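Glutathione S-transferase omega-like 2 (Saccharomyces cerevisiae, PDB 5LKB) catalyses glutathione-dependent thiol transfer and the reduction of dehydroascorbate, and reacts with glutathionyl-(hydro)quinones. Local coordinates at residues 209-214 against 284-289. Residues are numbered along the deposited sequence; the frame is centred on the assembly and turned at random.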
loop_
_atom_site.group_PDB
_atom_site.type_symbol
_atom_site.label_atom_id
_atom_site.label_comp_id
_atom_site.label_asym_id
_atom_site.label_seq_id
_atom_site.Cartn_x
_atom_site.Cartn_y
_atom_site.Cartn_z
ATOM N N ASP A 209 24.058 -8.007 19.945
ATOM C CA ASP A 209 22.952 -7.975 20.882
ATOM C C ASP A 209 22.303 -6.589 20.955
ATOM O O ASP A 209 21.077 -6.480 21.082
ATOM C CB ASP A 209 23.410 -8.392 22.277
ATOM C CG ASP A 209 23.609 -9.868 22.391
ATOM O OD1 ASP A 209 23.065 -10.655 21.589
ATOM O OD2 ASP A 209 24.397 -10.292 23.282
ATOM N N ASP A 210 23.114 -5.524 20.933
ATOM C CA ASP A 210 22.563 -4.176 21.066
ATOM C C ASP A 210 21.767 -3.805 19.820
ATOM O O ASP A 210 20.689 -3.233 19.940
ATOM C CB ASP A 210 23.689 -3.169 21.285
ATOM C CG ASP A 210 24.349 -3.299 22.664
ATOM O OD1 ASP A 210 23.790 -3.991 23.552
ATOM O OD2 ASP A 210 25.415 -2.654 22.827
ATOM N N PHE A 211 22.290 -4.120 18.626
ATOM C CA PHE A 211 21.533 -3.887 17.384
ATOM C C PHE A 211 20.238 -4.694 17.411
ATOM O O PHE A 211 19.144 -4.157 17.137
ATOM C CB PHE A 211 22.428 -4.305 16.217
ATOM C CG PHE A 211 21.880 -4.005 14.847
ATOM C CD1 PHE A 211 22.054 -2.759 14.295
ATOM C CD2 PHE A 211 21.333 -5.031 14.074
ATOM C CE1 PHE A 211 21.574 -2.480 13.001
ATOM C CE2 PHE A 211 20.861 -4.788 12.788
ATOM C CZ PHE A 211 20.984 -3.521 12.234
ATOM N N ASN A 212 20.336 -5.987 17.686
ATOM C CA ASN A 212 19.173 -6.874 17.757
ATOM C C ASN A 212 18.090 -6.326 18.664
ATOM O O ASN A 212 16.904 -6.465 18.377
ATOM C CB ASN A 212 19.551 -8.268 18.304
ATOM C CG ASN A 212 20.175 -9.207 17.285
ATOM O OD1 ASN A 212 20.360 -8.905 16.088
ATOM N ND2 ASN A 212 20.599 -10.377 17.809
ATOM N N SER A 213 18.464 -5.722 19.805
ATOM C CA SER A 213 17.477 -5.272 20.770
ATOM C C SER A 213 16.544 -4.201 20.183
ATOM O O SER A 213 15.323 -4.305 20.342
ATOM C CB SER A 213 18.166 -4.753 22.052
ATOM O OG SER A 213 17.170 -4.424 22.986
ATOM N N TRP A 214 17.113 -3.148 19.596
ATOM C CA TRP A 214 16.233 -2.091 19.057
ATOM C C TRP A 214 15.631 -2.493 17.726
ATOM O O TRP A 214 14.531 -2.020 17.400
ATOM C CB TRP A 214 16.935 -0.723 18.971
ATOM C CG TRP A 214 18.156 -0.594 18.151
ATOM C CD1 TRP A 214 19.462 -0.713 18.588
ATOM C CD2 TRP A 214 18.242 -0.260 16.767
ATOM N NE1 TRP A 214 20.324 -0.488 17.569
ATOM C CE2 TRP A 214 19.608 -0.181 16.433
ATOM C CE3 TRP A 214 17.291 0.014 15.768
ATOM C CZ2 TRP A 214 20.063 0.100 15.134
ATOM C CZ3 TRP A 214 17.745 0.305 14.484
ATOM C CH2 TRP A 214 19.100 0.386 14.174
ATOM N N THR A 284 26.435 -11.901 9.990
ATOM C CA THR A 284 26.091 -12.290 11.336
ATOM C C THR A 284 24.599 -12.493 11.489
ATOM O O THR A 284 23.776 -12.147 10.603
ATOM C CB THR A 284 26.559 -11.274 12.386
ATOM O OG1 THR A 284 25.643 -10.162 12.434
ATOM C CG2 THR A 284 28.015 -10.815 12.153
ATOM N N GLU A 285 24.250 -13.012 12.655
ATOM C CA GLU A 285 22.872 -13.151 13.090
ATOM C C GLU A 285 22.085 -11.841 12.982
ATOM O O GLU A 285 20.865 -11.870 12.753
ATOM C CB GLU A 285 22.883 -13.568 14.554
ATOM C CG GLU A 285 21.563 -13.659 15.176
ATOM C CD GLU A 285 21.668 -14.003 16.665
ATOM O OE1 GLU A 285 21.427 -13.113 17.511
ATOM O OE2 GLU A 285 21.967 -15.178 16.961
ATOM N N ALA A 286 22.752 -10.705 13.205
ATOM C CA ALA A 286 22.054 -9.418 13.119
ATOM C C ALA A 286 21.485 -9.238 11.725
ATOM O O ALA A 286 20.367 -8.715 11.569
ATOM C CB ALA A 286 23.012 -8.263 13.422
ATOM N N ASP A 287 22.251 -9.640 10.693
ATOM C CA ASP A 287 21.731 -9.553 9.320
ATOM C C ASP A 287 20.535 -10.475 9.126
ATOM O O ASP A 287 19.540 -10.105 8.446
ATOM C CB ASP A 287 22.799 -9.902 8.307
ATOM C CG ASP A 287 23.966 -9.003 8.383
ATOM O OD1 ASP A 287 23.859 -7.804 8.124
ATOM O OD2 ASP A 287 25.086 -9.511 8.701
ATOM N N ILE A 288 20.624 -11.675 9.644
ATOM C CA ILE A 288 19.564 -12.658 9.486
ATOM C C ILE A 288 18.271 -12.131 10.070
ATOM O O ILE A 288 17.211 -12.174 9.433
ATOM C CB ILE A 288 20.000 -14.012 10.083
ATOM C CG1 ILE A 288 21.176 -14.566 9.266
ATOM C CG2 ILE A 288 18.814 -14.989 10.130
ATOM C CD1 ILE A 288 21.830 -15.786 9.857
ATOM N N ARG A 289 18.334 -11.617 11.288
ATOM C CA ARG A 289 17.151 -11.168 11.983
ATOM C C ARG A 289 16.545 -9.962 11.281
ATOM O O ARG A 289 15.321 -9.900 11.153
ATOM C CB ARG A 289 17.461 -10.868 13.453
ATOM C CG ARG A 289 17.713 -12.158 14.306
ATOM C CD ARG A 289 18.353 -11.733 15.677
ATOM N NE ARG A 289 17.540 -10.735 16.338
ATOM C CZ ARG A 289 17.071 -10.754 17.559
ATOM N NH1 ARG A 289 17.330 -11.772 18.385
ATOM N NH2 ARG A 289 16.357 -9.711 17.991
HETATM O O HOH W 1 16.713 -8.192 15.354
HETATM O O HOH W 2 19.073 -7.598 13.945
#
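Asn-212 reaches from helix 205-220 to the start of helix 285-304 and lays its amide over one face of the Arg-289 guanidinium. The two planes are only 8° apart, and Asn-212 CG stands 3.2 Å from Arg-289 NE, displaced toward the rim of the guanidinium. Because Arg-289 bends at its third torsion (chi3 54°), the group folds under the amide instead of running straight on. Beyond the stack, Asn-212 uses both ends of its amide. Asn-212 ND2 gives a markedly bent hydrogen bond, 2.9 Å long, to the anti lone pair of Glu-285 OE1, with the carboxylate nearly coplanar with the amide. The other end is held by a water that donates to Asn-212 OD1 at 2.8 Å and to the backbone oxygen of Ala-286, which together with the stack should restrain the amide from turning. Glu-285 stretches out to get there, its CG anti to the backbone N, and its second oxygen forms a salt bridge with Arg-179, which also pairs with Asp-209. The two segments run almost parallel, 13° apart, inside the all-helical C-terminal domain of the glutathione transferase fold, where Thr-284 and Asp-287 form a capping box: Thr-284 OG1 accepts from Ala-286 N at 3.0 Å, and Thr-284 N donates to Asp-287 OD2. Alongside the amide, Ala-286 CB packs obliquely against the Phe-211 ring, 3.7 Å from CD2. At the edge of the guanidinium, in its plane, a second water accepts from Arg-289 NE at 2.8 Å. A leucine in place of Arg-289 would probably leave the Asn-212 amide without its flat stacking partner and this water without its donor. The Arg-289 side chain also touches Ser-175 and Ile-178 on helix 174-182, and lies about 6 Å from the side chain of Glu-173, which binds glutathione.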